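Local coordinates for protein PT26-6P (Thermococcus sp., PDB 2WB7) that is of unknown function but is encoded by a euryarchaeal mobile element and combines two immunoglobulin-like domains with a helical domain, at residues 136-141 against 153-158; 145-150 against 309-314; 327-332 against 357-362; 64-69 against 371-376; 496-499 against 505-508. One frame throughout, in Å; residues are numbered along the deposited sequence.

Interaction 1 of 5, residues 136-141 against 153-158; sequences YQIRDA and DKIWNT
Ile138 and Ile155 form the apolar part of the contact. CD1 of Ile138 lies 3.9 Å from CG1 of Ile155, and the two side chains cross obliquely. In both residues CG1 stands anti to the carbonyl carbon (chi1 -59° and -68°), and in both the branch ending in CD1 reaches into the gap between backbones whose CA atoms are 8.6 Å apart. CG2 of Ile155 turns elsewhere and sits over the centre of the Trp156 ring, 3.7 Å above its plane. These two helices, 135-144 and 149-157, form a short helical hairpin of the first immunoglobulin-like domain, and it rests on the beta-sheet of the second: Ile138 touches Trp374, and Ile155 touches Ala376 and Ala260. The polar part is the meeting of Gln137 with Lys154, whose extended chains cross at about a right angle, with CD of Gln137 3.4 Å from NZ of Lys154. A leucine in place of Gln137 would probably leave the ammonium group of Lys154 facing an apolar branch, without its polar neighbour. Where helix 149-157 ends, OG1 of Thr158 donates to O of Lys154 at 2.8 Å from above the carbonyl plane; that oxygen also accepts from N of Asn157 and N of Thr158.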
# COMPACT_ATOMS: atom_id res chain seq x y z
N TYR A 136 11.08 11.39 -8.87
CA TYR A 136 10.88 12.34 -9.97
C TYR A 136 10.22 11.70 -11.18
O TYR A 136 9.48 12.35 -11.92
CB TYR A 136 12.19 13.00 -10.39
CG TYR A 136 12.84 13.79 -9.28
CD1 TYR A 136 12.09 14.67 -8.50
CD2 TYR A 136 14.19 13.66 -9.02
CE1 TYR A 136 12.68 15.40 -7.47
CE2 TYR A 136 14.80 14.39 -8.01
CZ TYR A 136 14.04 15.25 -7.23
OH TYR A 136 14.63 15.97 -6.21
N GLN A 137 10.49 10.42 -11.39
CA GLN A 137 9.83 9.69 -12.45
C GLN A 137 8.35 9.57 -12.16
O GLN A 137 7.52 9.60 -13.08
CB GLN A 137 10.42 8.30 -12.56
CG GLN A 137 11.91 8.33 -12.50
CD GLN A 137 12.50 7.05 -13.00
OE1 GLN A 137 12.29 6.69 -14.16
NE2 GLN A 137 13.23 6.34 -12.15
N ILE A 138 8.01 9.42 -10.89
CA ILE A 138 6.62 9.33 -10.49
C ILE A 138 5.98 10.70 -10.67
O ILE A 138 4.87 10.82 -11.19
CB ILE A 138 6.47 8.89 -9.05
CG1 ILE A 138 7.11 7.52 -8.87
CG2 ILE A 138 5.02 8.80 -8.68
CD1 ILE A 138 6.37 6.43 -9.55
N ARG A 139 6.71 11.73 -10.27
CA ARG A 139 6.23 13.09 -10.48
C ARG A 139 5.93 13.36 -11.96
O ARG A 139 4.90 13.94 -12.28
CB ARG A 139 7.19 14.13 -9.92
CG ARG A 139 6.56 15.49 -9.78
CD ARG A 139 7.55 16.61 -9.97
NE ARG A 139 8.50 16.32 -11.04
CZ ARG A 139 9.83 16.24 -10.86
NH1 ARG A 139 10.34 16.44 -9.65
NH2 ARG A 139 10.63 15.96 -11.88
N ASP A 140 6.82 12.94 -12.85
CA ASP A 140 6.60 13.12 -14.28
C ASP A 140 5.38 12.37 -14.75
O ASP A 140 4.51 12.91 -15.45
CB ASP A 140 7.80 12.60 -15.06
CG ASP A 140 9.07 13.30 -14.68
OD1 ASP A 140 8.98 14.40 -14.09
OD2 ASP A 140 10.17 12.76 -14.99
N ALA A 141 5.37 11.10 -14.38
CA ALA A 141 4.28 10.22 -14.66
C ALA A 141 2.97 10.91 -14.29
O ALA A 141 2.03 10.93 -15.08
CB ALA A 141 4.45 8.94 -13.88
N ASP A 153 6.93 -1.53 -13.99
CA ASP A 153 7.63 -2.63 -13.33
C ASP A 153 8.56 -2.04 -12.31
O ASP A 153 8.72 -2.56 -11.21
CB ASP A 153 8.48 -3.40 -14.33
CG ASP A 153 7.67 -4.07 -15.43
OD1 ASP A 153 6.51 -4.47 -15.15
OD2 ASP A 153 8.20 -4.23 -16.56
N LYS A 154 9.19 -0.94 -12.69
CA LYS A 154 10.20 -0.32 -11.86
C LYS A 154 9.61 0.05 -10.52
O LYS A 154 10.25 -0.08 -9.48
CB LYS A 154 10.75 0.91 -12.56
CG LYS A 154 12.07 1.35 -12.01
CD LYS A 154 12.60 2.53 -12.79
CE LYS A 154 13.94 2.97 -12.21
NZ LYS A 154 14.39 4.22 -12.90
N ILE A 155 8.37 0.51 -10.54
CA ILE A 155 7.69 0.90 -9.30
C ILE A 155 7.72 -0.22 -8.27
O ILE A 155 8.04 0.00 -7.11
CB ILE A 155 6.25 1.33 -9.55
CG1 ILE A 155 6.24 2.64 -10.33
CG2 ILE A 155 5.51 1.46 -8.25
CD1 ILE A 155 4.92 3.01 -10.92
N TRP A 156 7.40 -1.44 -8.70
CA TRP A 156 7.26 -2.56 -7.78
C TRP A 156 8.57 -3.28 -7.52
O TRP A 156 8.62 -4.16 -6.66
CB TRP A 156 6.22 -3.55 -8.28
CG TRP A 156 5.01 -2.86 -8.76
CD1 TRP A 156 4.55 -2.77 -10.05
CD2 TRP A 156 4.11 -2.08 -7.96
NE1 TRP A 156 3.42 -2.00 -10.09
CE2 TRP A 156 3.13 -1.56 -8.83
CE3 TRP A 156 4.05 -1.76 -6.60
CZ2 TRP A 156 2.10 -0.76 -8.37
CZ3 TRP A 156 3.03 -0.96 -6.16
CH2 TRP A 156 2.07 -0.46 -7.04
N ASN A 157 9.63 -2.93 -8.24
CA ASN A 157 10.88 -3.66 -8.12
C ASN A 157 12.05 -2.87 -7.50
O ASN A 157 13.07 -3.44 -7.15
CB ASN A 157 11.28 -4.29 -9.45
CG ASN A 157 10.22 -5.25 -9.97
OD1 ASN A 157 9.80 -5.18 -11.13
ND2 ASN A 157 9.74 -6.14 -9.09
N THR A 158 11.88 -1.57 -7.37
CA THR A 158 12.91 -0.75 -6.78
C THR A 158 12.93 -0.96 -5.28
O THR A 158 11.89 -1.04 -4.63
CB THR A 158 12.70 0.71 -7.08
OG1 THR A 158 12.66 0.89 -8.50
CG2 THR A 158 13.81 1.51 -6.50

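Interaction 2 of 5, residues 145-150 against 309-314; sequences GQISRE and VTLRVI
Between Ile147 and Leu311 the CA atoms stand 8.3 Å apart, and the extended backbone of Ile147 (phi -129°, psi 111°) faces strand 309-314 without any hydrogen bond crossing the gap. Contact is therefore made by side chains, and Ile147 divides its two branches between two partners. With CG1 anti to the carbonyl carbon, its CD1 extends to CG2 of Val309 at 4.1 Å, the two side chains meeting tip to tip. Its CG2 instead approaches CD1 of Leu311, also at 4.1 Å, and here the side chains cross at about a right angle. Val309 and Leu311 are two residues apart on the strand and both direct their CB toward the loop, which lets one isoleucine touch both; all three residues are buried. The loop is shaped at its ends: Gly145 leaves helix 135-144 with a phi of 84°, at which a CB would press against the preceding carbonyl oxygen, while OG of Ser148, the N-cap of helix 149-157, bonds to N of Leu151. Arg149 pairs with Asp153 and bonds to O of Gly317 and O of Gly501. The linker between helices 135-144 and 149-157 is thus laid on strand 301-314, which pairs with strands 319-331 and 350-364.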
# COMPACT_ATOMS: atom_id res chain seq x y z
N GLY A 145 1.25 11.81 -17.50
CA GLY A 145 0.36 10.68 -17.71
C GLY A 145 1.02 9.57 -18.51
O GLY A 145 0.48 8.47 -18.64
N GLN A 146 2.21 9.84 -19.05
CA GLN A 146 2.95 8.82 -19.77
C GLN A 146 3.52 7.77 -18.82
O GLN A 146 4.48 8.05 -18.08
CB GLN A 146 4.09 9.46 -20.54
CG GLN A 146 3.67 10.68 -21.30
CD GLN A 146 4.86 11.50 -21.77
OE1 GLN A 146 6.02 11.08 -21.65
NE2 GLN A 146 4.58 12.70 -22.30
N ILE A 147 2.94 6.57 -18.84
CA ILE A 147 3.38 5.48 -17.97
C ILE A 147 3.62 4.24 -18.79
O ILE A 147 2.69 3.64 -19.30
CB ILE A 147 2.32 5.12 -16.92
CG1 ILE A 147 1.85 6.38 -16.18
CG2 ILE A 147 2.86 4.07 -15.96
CD1 ILE A 147 0.59 6.17 -15.41
N SER A 148 4.88 3.83 -18.90
CA SER A 148 5.27 2.68 -19.69
C SER A 148 5.29 1.46 -18.82
O SER A 148 5.24 1.55 -17.60
CB SER A 148 6.67 2.90 -20.25
OG SER A 148 7.62 3.03 -19.21
N ARG A 149 5.37 0.30 -19.45
CA ARG A 149 5.54 -0.93 -18.72
C ARG A 149 6.88 -0.88 -17.97
O ARG A 149 7.06 -1.55 -16.95
CB ARG A 149 5.52 -2.10 -19.70
CG ARG A 149 5.58 -3.45 -19.03
CD ARG A 149 4.31 -3.71 -18.22
NE ARG A 149 4.43 -4.90 -17.38
CZ ARG A 149 4.00 -6.10 -17.75
NH1 ARG A 149 3.44 -6.26 -18.94
NH2 ARG A 149 4.14 -7.14 -16.93
N GLU A 150 7.82 -0.11 -18.50
CA GLU A 150 9.15 -0.00 -17.91
C GLU A 150 9.07 0.62 -16.53
O GLU A 150 9.48 0.02 -15.54
CB GLU A 150 10.07 0.85 -18.80
CG GLU A 150 10.53 0.16 -20.11
CD GLU A 150 9.37 -0.31 -21.01
OE1 GLU A 150 9.24 -1.55 -21.22
OE2 GLU A 150 8.60 0.55 -21.52
N VAL A 309 -5.45 6.36 -13.03
CA VAL A 309 -5.57 5.90 -14.41
C VAL A 309 -6.03 4.46 -14.52
O VAL A 309 -6.03 3.73 -13.53
CB VAL A 309 -4.21 6.02 -15.19
CG1 VAL A 309 -3.63 7.43 -15.05
CG2 VAL A 309 -3.23 4.95 -14.72
N THR A 310 -6.45 4.06 -15.71
CA THR A 310 -6.47 2.65 -16.06
C THR A 310 -5.44 2.55 -17.16
O THR A 310 -5.25 3.51 -17.92
CB THR A 310 -7.83 2.16 -16.61
OG1 THR A 310 -8.26 2.99 -17.70
CG2 THR A 310 -8.87 2.20 -15.53
N LEU A 311 -4.77 1.41 -17.22
CA LEU A 311 -3.77 1.19 -18.23
C LEU A 311 -4.18 -0.02 -19.07
O LEU A 311 -4.36 -1.14 -18.54
CB LEU A 311 -2.42 0.96 -17.59
CG LEU A 311 -1.87 2.13 -16.75
CD1 LEU A 311 -0.56 1.75 -16.08
CD2 LEU A 311 -1.68 3.35 -17.62
N ARG A 312 -4.33 0.18 -20.37
CA ARG A 312 -4.61 -0.95 -21.25
C ARG A 312 -3.33 -1.72 -21.39
O ARG A 312 -2.28 -1.14 -21.64
CB ARG A 312 -5.09 -0.49 -22.62
CG ARG A 312 -5.32 -1.64 -23.59
CD ARG A 312 -6.13 -1.18 -24.81
NE ARG A 312 -5.73 0.16 -25.22
CZ ARG A 312 -6.41 1.27 -24.95
NH1 ARG A 312 -7.55 1.21 -24.27
NH2 ARG A 312 -5.97 2.45 -25.36
N VAL A 313 -3.41 -3.02 -21.17
CA VAL A 313 -2.27 -3.88 -21.44
C VAL A 313 -2.49 -4.52 -22.79
O VAL A 313 -3.50 -5.20 -23.03
CB VAL A 313 -2.12 -4.98 -20.37
CG1 VAL A 313 -1.03 -5.94 -20.77
CG2 VAL A 313 -1.80 -4.37 -19.04
N ILE A 314 -1.53 -4.30 -23.69
CA ILE A 314 -1.57 -4.92 -25.00
C ILE A 314 -0.97 -6.32 -24.95
O ILE A 314 -0.03 -6.56 -24.19
CB ILE A 314 -0.78 -4.10 -25.98
CG1 ILE A 314 -1.41 -2.71 -26.10
CG2 ILE A 314 -0.72 -4.81 -27.32
CD1 ILE A 314 -2.80 -2.76 -26.70

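Interaction 3 of 5, residues 327-332 against 357-362; sequences GHIGDL and GLVYAY
Ile329, with CG1 anti to its carbonyl carbon (chi1 -55°) and CD1 extended beyond it, reaches Val359, while Leu332 reaches Ala361 with its CG placed between backbone N and carbonyl carbon (chi1 36°). The contacts that result are loose: CD1 of Ile329 is 4.5 Å from CG1 of Val359, and CD2 of Leu332 is 4.4 Å from CB of Ala361. Only 91 Å² is buried between the segments, and even the nearest CA atoms, those of Leu332 and Ala361, are 9.1 Å apart. That spacing has a simple cause, because strand 301-314 runs between the two and takes the backbone hydrogen bonds of both, for example Ile329 with Asp304 and Leu358 with Arg307. Gly330, with a positive phi of 78°, lies between Ile329 and Leu332 near the end of the strand. On the other face of strand 357-362, OH of Tyr360 is hydrogen-bonded to OH of Tyr362 at 3.0 Å, the partner lying in the plane of the Tyr360 ring, and Tyr360 packs on helix 135-144. Ile329, Leu332 and Val359 all touch Ile288 of strand 281-290. Apolar residues from strands far apart in the order of one sheet thus share a core, consistent with the sandwich-like packing of an immunoglobulin-like domain.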
# COMPACT_ATOMS: atom_id res chain seq x y z
N GLY A 327 -5.40 16.02 -10.94
CA GLY A 327 -5.47 17.39 -10.42
C GLY A 327 -4.66 17.66 -9.16
O GLY A 327 -3.65 16.99 -8.90
N HIS A 328 -5.13 18.64 -8.38
CA HIS A 328 -4.47 19.08 -7.14
C HIS A 328 -5.39 19.04 -5.93
O HIS A 328 -6.58 19.31 -6.04
CB HIS A 328 -3.95 20.50 -7.32
CG HIS A 328 -2.78 20.56 -8.24
ND1 HIS A 328 -1.51 20.22 -7.83
CD2 HIS A 328 -2.69 20.86 -9.55
CE1 HIS A 328 -0.68 20.33 -8.85
NE2 HIS A 328 -1.37 20.72 -9.91
N ILE A 329 -4.84 18.70 -4.78
CA ILE A 329 -5.63 18.56 -3.56
C ILE A 329 -5.48 19.78 -2.69
O ILE A 329 -6.39 20.12 -1.91
CB ILE A 329 -5.15 17.36 -2.73
CG1 ILE A 329 -5.15 16.10 -3.58
CG2 ILE A 329 -6.01 17.20 -1.48
CD1 ILE A 329 -4.24 15.04 -3.10
N GLY A 330 -4.33 20.45 -2.82
CA GLY A 330 -3.93 21.46 -1.84
C GLY A 330 -3.36 20.78 -0.60
O GLY A 330 -2.55 19.87 -0.69
N ASP A 331 -3.79 21.22 0.58
CA ASP A 331 -3.31 20.61 1.80
C ASP A 331 -4.17 19.40 2.06
O ASP A 331 -5.38 19.53 2.08
CB ASP A 331 -3.41 21.61 2.95
CG ASP A 331 -2.53 22.85 2.72
OD1 ASP A 331 -1.28 22.73 2.82
OD2 ASP A 331 -3.08 23.94 2.40
N LEU A 332 -3.57 18.21 2.20
CA LEU A 332 -4.36 17.04 2.55
C LEU A 332 -4.50 16.92 4.04
O LEU A 332 -3.99 15.99 4.67
CB LEU A 332 -3.88 15.73 1.91
CG LEU A 332 -2.42 15.38 1.69
CD1 LEU A 332 -2.36 13.95 1.23
CD2 LEU A 332 -1.79 16.30 0.63
N GLY A 357 -3.05 4.33 -9.09
CA GLY A 357 -3.14 5.68 -8.55
C GLY A 357 -1.76 6.15 -8.13
O GLY A 357 -1.04 5.46 -7.40
N LEU A 358 -1.39 7.33 -8.61
CA LEU A 358 -0.15 7.96 -8.23
C LEU A 358 -0.42 9.32 -7.57
O LEU A 358 -1.15 10.15 -8.11
CB LEU A 358 0.73 8.15 -9.46
CG LEU A 358 1.06 6.91 -10.31
CD1 LEU A 358 1.96 7.31 -11.44
CD2 LEU A 358 1.72 5.82 -9.50
N VAL A 359 0.18 9.53 -6.40
CA VAL A 359 0.14 10.81 -5.71
C VAL A 359 1.54 11.30 -5.37
O VAL A 359 2.43 10.51 -5.01
CB VAL A 359 -0.67 10.74 -4.42
CG1 VAL A 359 -0.93 12.14 -3.89
CG2 VAL A 359 -1.98 10.03 -4.69
N TYR A 360 1.72 12.60 -5.49
CA TYR A 360 2.99 13.25 -5.25
C TYR A 360 2.71 14.46 -4.38
O TYR A 360 1.88 15.29 -4.73
CB TYR A 360 3.57 13.70 -6.59
CG TYR A 360 4.86 14.47 -6.52
CD1 TYR A 360 6.08 13.81 -6.46
CD2 TYR A 360 4.86 15.86 -6.55
CE1 TYR A 360 7.28 14.52 -6.41
CE2 TYR A 360 6.05 16.58 -6.49
CZ TYR A 360 7.25 15.91 -6.42
OH TYR A 360 8.43 16.63 -6.38
N ALA A 361 3.38 14.55 -3.23
CA ALA A 361 3.18 15.70 -2.34
C ALA A 361 4.47 16.15 -1.66
O ALA A 361 5.53 15.55 -1.84
CB ALA A 361 2.08 15.41 -1.32
N TYR A 362 4.37 17.23 -0.90
CA TYR A 362 5.50 17.76 -0.15
C TYR A 362 5.18 17.78 1.32
O TYR A 362 4.10 18.22 1.74
CB TYR A 362 5.81 19.18 -0.59
CG TYR A 362 6.33 19.28 -2.00
CD1 TYR A 362 7.67 19.11 -2.28
CD2 TYR A 362 5.47 19.54 -3.07
CE1 TYR A 362 8.16 19.19 -3.57
CE2 TYR A 362 5.95 19.61 -4.36
CZ TYR A 362 7.29 19.45 -4.60
OH TYR A 362 7.77 19.52 -5.89

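Interaction 4 of 5, residues 64-69 against 371-376; sequences FSAFPV and IPIWLA
Phe64 and Ala66 meet Trp374 and Ile373 at the junction of the two immunoglobulin-like domains, where the chain around residues 64-66 of the first meets strand 370-379 in the sheet of the second. The contact buries 199 Å², all four residues are buried, and no direct hydrogen bond crosses it. Phe64 has CG anti to its carbonyl carbon (chi1 -62°), which carries the ring toward the indole. Trp374 takes a different rotamer, with CG between backbone N and carbonyl carbon (chi1 65°); although its CB leaves the strand to one side, the six-membered end of the ring comes back toward Phe64. The approach is through one atom of each ring, CD2 of Phe64 lying 3.9 Å from CZ2 of Trp374. The indole is fixed at other points too: NE1 bonds to OD1 of Asp132, a residue Phe64 also touches, CB of Ala376 lies in the ring plane at its edge, and Ile138 packs on it.

Ile373 likewise places CG1 between N and carbonyl carbon (chi1 49°), which leaves CG2 beside the backbone N and facing the first segment. That methyl meets CB of Ala66 at 4.2 Å. The backbone N of Ala66 bonds to OD2 of Asp265, whose residue also touches Ile373, adding a loop of the second domain to the junction. A water completes the link, donating to O of Phe64 at 2.8 Å and accepting from N of Trp374 at 3.2 Å.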
# COMPACT_ATOMS: atom_id res chain seq x y z
N PHE A 64 9.41 4.25 0.99
CA PHE A 64 10.16 5.48 0.81
C PHE A 64 9.50 6.66 1.52
O PHE A 64 9.42 7.74 0.95
CB PHE A 64 10.30 5.80 -0.67
CG PHE A 64 11.07 4.77 -1.45
CD1 PHE A 64 12.45 4.78 -1.46
CD2 PHE A 64 10.41 3.79 -2.18
CE1 PHE A 64 13.16 3.84 -2.17
CE2 PHE A 64 11.12 2.84 -2.88
CZ PHE A 64 12.49 2.87 -2.88
N SER A 65 9.04 6.46 2.75
CA SER A 65 8.39 7.55 3.48
C SER A 65 9.37 8.47 4.19
O SER A 65 10.52 8.13 4.46
CB SER A 65 7.39 7.01 4.50
OG SER A 65 6.81 5.82 4.04
N ALA A 66 8.90 9.67 4.47
CA ALA A 66 9.62 10.61 5.29
C ALA A 66 9.21 10.28 6.73
O ALA A 66 8.15 9.71 6.95
CB ALA A 66 9.21 12.02 4.92
N PHE A 67 10.04 10.61 7.70
CA PHE A 67 9.74 10.18 9.06
C PHE A 67 10.29 11.15 10.07
O PHE A 67 11.29 11.81 9.81
CB PHE A 67 10.32 8.79 9.31
CG PHE A 67 11.76 8.67 8.95
CD1 PHE A 67 12.75 8.99 9.86
CD2 PHE A 67 12.13 8.26 7.69
CE1 PHE A 67 14.10 8.88 9.52
CE2 PHE A 67 13.47 8.15 7.34
CZ PHE A 67 14.45 8.46 8.25
N PRO A 68 9.64 11.24 11.23
CA PRO A 68 10.10 12.20 12.22
C PRO A 68 11.35 11.66 12.88
O PRO A 68 11.43 10.47 13.17
CB PRO A 68 8.94 12.26 13.23
CG PRO A 68 8.12 11.03 13.00
CD PRO A 68 8.68 10.28 11.81
N VAL A 69 12.32 12.53 13.09
CA VAL A 69 13.51 12.16 13.82
C VAL A 69 13.60 13.06 15.03
O VAL A 69 13.50 14.28 14.91
CB VAL A 69 14.79 12.35 12.99
CG1 VAL A 69 16.03 12.18 13.88
CG2 VAL A 69 14.82 11.38 11.84
N ILE A 371 10.05 18.52 1.50
CA ILE A 371 10.47 17.16 1.13
C ILE A 371 9.42 16.41 0.29
O ILE A 371 8.31 16.14 0.77
CB ILE A 371 10.77 16.32 2.39
CG1 ILE A 371 11.80 17.01 3.27
CG2 ILE A 371 11.28 14.96 2.02
CD1 ILE A 371 12.16 16.23 4.50
N PRO A 372 9.78 16.03 -0.96
CA PRO A 372 8.82 15.42 -1.88
C PRO A 372 8.54 13.96 -1.54
O PRO A 372 9.47 13.18 -1.34
CB PRO A 372 9.54 15.50 -3.24
CG PRO A 372 10.84 16.22 -2.98
CD PRO A 372 11.13 16.08 -1.53
N ILE A 373 7.27 13.58 -1.48
CA ILE A 373 6.93 12.17 -1.27
C ILE A 373 5.95 11.72 -2.34
O ILE A 373 5.21 12.54 -2.91
CB ILE A 373 6.33 11.92 0.10
CG1 ILE A 373 5.22 12.93 0.38
CG2 ILE A 373 7.41 11.99 1.17
CD1 ILE A 373 4.49 12.65 1.65
N TRP A 374 5.95 10.42 -2.62
CA TRP A 374 5.05 9.86 -3.60
C TRP A 374 4.45 8.56 -3.10
O TRP A 374 5.04 7.88 -2.25
CB TRP A 374 5.78 9.62 -4.93
CG TRP A 374 6.86 8.57 -4.85
CD1 TRP A 374 8.15 8.77 -4.50
CD2 TRP A 374 6.71 7.17 -5.11
NE1 TRP A 374 8.84 7.58 -4.55
CE2 TRP A 374 7.98 6.58 -4.91
CE3 TRP A 374 5.64 6.36 -5.48
CZ2 TRP A 374 8.20 5.22 -5.08
CZ3 TRP A 374 5.87 5.00 -5.65
CH2 TRP A 374 7.14 4.45 -5.45
N LEU A 375 3.27 8.24 -3.61
CA LEU A 375 2.63 6.96 -3.35
C LEU A 375 2.07 6.37 -4.64
O LEU A 375 1.55 7.09 -5.51
CB LEU A 375 1.52 7.09 -2.31
CG LEU A 375 0.92 5.76 -1.84
CD1 LEU A 375 1.86 5.03 -0.93
CD2 LEU A 375 -0.38 6.01 -1.09
N ALA A 376 2.20 5.05 -4.76
CA ALA A 376 1.58 4.34 -5.86
C ALA A 376 0.73 3.25 -5.22
O ALA A 376 1.18 2.59 -4.29
CB ALA A 376 2.63 3.73 -6.78
O HOH W 1 8.61 9.19 -1.28

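Interaction 5 of 5, residues 496-499 against 505-508; sequences RKAL and QAKI
Lys497 lays the root of its side chain against Ala506, CB to CB at 3.9 Å, and sends the rest past Gln505. With CG anti to the carbonyl carbon (chi1 -81°) and the chain extended beyond it, the aliphatic part runs aslant along the glutamine: CD of Lys497 is 4.2 Å from CG of Gln505, and NZ of Lys497 is 3.7 Å from CD of Gln505. Gln505 is itself extended, with CG anti to its backbone N (chi1 -166°). CB of Ala506 also lies 3.7 Å from the backbone N of Ala498 and 4.1 Å from CB of Ala498, the latter an apolar contact. The small side chains allow a near approach of the backbones, 5.3 Å between the CA atoms of Lys497 and Ala506. This is the tight end of a helical hairpin, helix 471-499 followed after a few residues by helix 503-523, within the helical domain. Helix 442-465 packs alongside, Ala498 on Ala444 and Ala506 on Tyr447. Lys497 is a buried residue, and its NZ makes a salt bridge with OD2 of Asp509 and a hydrogen bond to O of Val383. A methionine in place of Lys497 would probably leave the Asp509 carboxylate without its charged mate and the Val383 carbonyl without this donor. Both Lys497 and Gln505 also touch Asp352 of strand 350-364, which brings the hairpin against the sheet of the second immunoglobulin-like domain.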
# COMPACT_ATOMS: atom_id res chain seq x y z
N ARG A 496 -4.45 -17.30 -20.31
CA ARG A 496 -4.40 -16.33 -21.40
C ARG A 496 -3.54 -15.12 -21.06
O ARG A 496 -2.77 -14.64 -21.89
CB ARG A 496 -5.81 -15.89 -21.79
CG ARG A 496 -5.87 -14.87 -22.94
CD ARG A 496 -7.31 -14.41 -23.26
NE ARG A 496 -7.98 -13.77 -22.12
CZ ARG A 496 -8.02 -12.46 -21.91
NH1 ARG A 496 -7.44 -11.63 -22.77
NH2 ARG A 496 -8.64 -11.98 -20.83
N LYS A 497 -3.67 -14.64 -19.83
CA LYS A 497 -2.85 -13.54 -19.35
C LYS A 497 -1.40 -13.96 -19.18
O LYS A 497 -0.50 -13.25 -19.61
CB LYS A 497 -3.42 -13.01 -18.05
CG LYS A 497 -4.58 -12.06 -18.28
CD LYS A 497 -5.54 -12.01 -17.13
CE LYS A 497 -6.69 -11.08 -17.49
NZ LYS A 497 -7.58 -10.83 -16.33
N ALA A 498 -1.17 -15.12 -18.56
CA ALA A 498 0.19 -15.62 -18.39
C ALA A 498 0.90 -15.68 -19.74
O ALA A 498 1.98 -15.11 -19.90
CB ALA A 498 0.18 -16.97 -17.73
N LEU A 499 0.29 -16.33 -20.72
CA LEU A 499 0.86 -16.43 -22.06
C LEU A 499 1.16 -15.11 -22.77
O LEU A 499 1.97 -15.10 -23.69
CB LEU A 499 -0.06 -17.24 -22.96
CG LEU A 499 -0.11 -18.74 -22.72
CD1 LEU A 499 -1.22 -19.33 -23.58
CD2 LEU A 499 1.26 -19.37 -23.01
N GLN A 505 -1.51 -10.18 -13.14
CA GLN A 505 -2.97 -10.30 -13.16
C GLN A 505 -3.42 -11.76 -13.30
O GLN A 505 -4.48 -12.15 -12.79
CB GLN A 505 -3.61 -9.39 -14.22
CG GLN A 505 -5.11 -9.24 -14.02
CD GLN A 505 -5.71 -8.09 -14.80
OE1 GLN A 505 -5.45 -6.91 -14.51
NE2 GLN A 505 -6.54 -8.42 -15.78
N ALA A 506 -2.59 -12.56 -13.97
CA ALA A 506 -2.81 -14.00 -14.09
C ALA A 506 -2.87 -14.66 -12.72
O ALA A 506 -3.66 -15.58 -12.50
CB ALA A 506 -1.71 -14.61 -14.91
N LYS A 507 -2.04 -14.21 -11.80
CA LYS A 507 -1.98 -14.84 -10.49
C LYS A 507 -3.21 -14.51 -9.67
O LYS A 507 -3.65 -15.29 -8.82
CB LYS A 507 -0.70 -14.44 -9.76
CG LYS A 507 0.56 -14.99 -10.39
CD LYS A 507 1.80 -14.46 -9.65
CE LYS A 507 2.90 -15.52 -9.59
NZ LYS A 507 4.10 -15.02 -8.85
N ILE A 508 -3.78 -13.35 -9.92
CA ILE A 508 -5.03 -13.01 -9.27
C ILE A 508 -6.16 -13.94 -9.76
O ILE A 508 -6.85 -14.60 -8.97
CB ILE A 508 -5.42 -11.55 -9.52
CG1 ILE A 508 -4.47 -10.62 -8.75
CG2 ILE A 508 -6.84 -11.33 -9.10
CD1 ILE A 508 -4.40 -9.21 -9.27

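Interactions 1 to 4 gather at the eight-stranded sheet of the second immunoglobulin-like domain, 2 to 4 using its strands and 1 resting on it, their centres 12 to 24 Å apart. Interactions 1 and 2 share helix 149-157, and interaction 1 touches interactions 3 and 4, placing the helical hairpin over strands 350-364 and 370-379. Interactions 3 and 4 use those neighbouring strands, probably hydrogen-bonded from O of Ala361 to N of Ile373 at 2.7 Å. Along the chain, interaction 4 spans the first three, since residues 64-69 precede and residues 371-376 follow them. Interaction 5 comes last, in the helical domain, its centre about 17 Å from that of interaction 2. The first two domains are therefore joined by both the hairpin and the chain around residues 64-66.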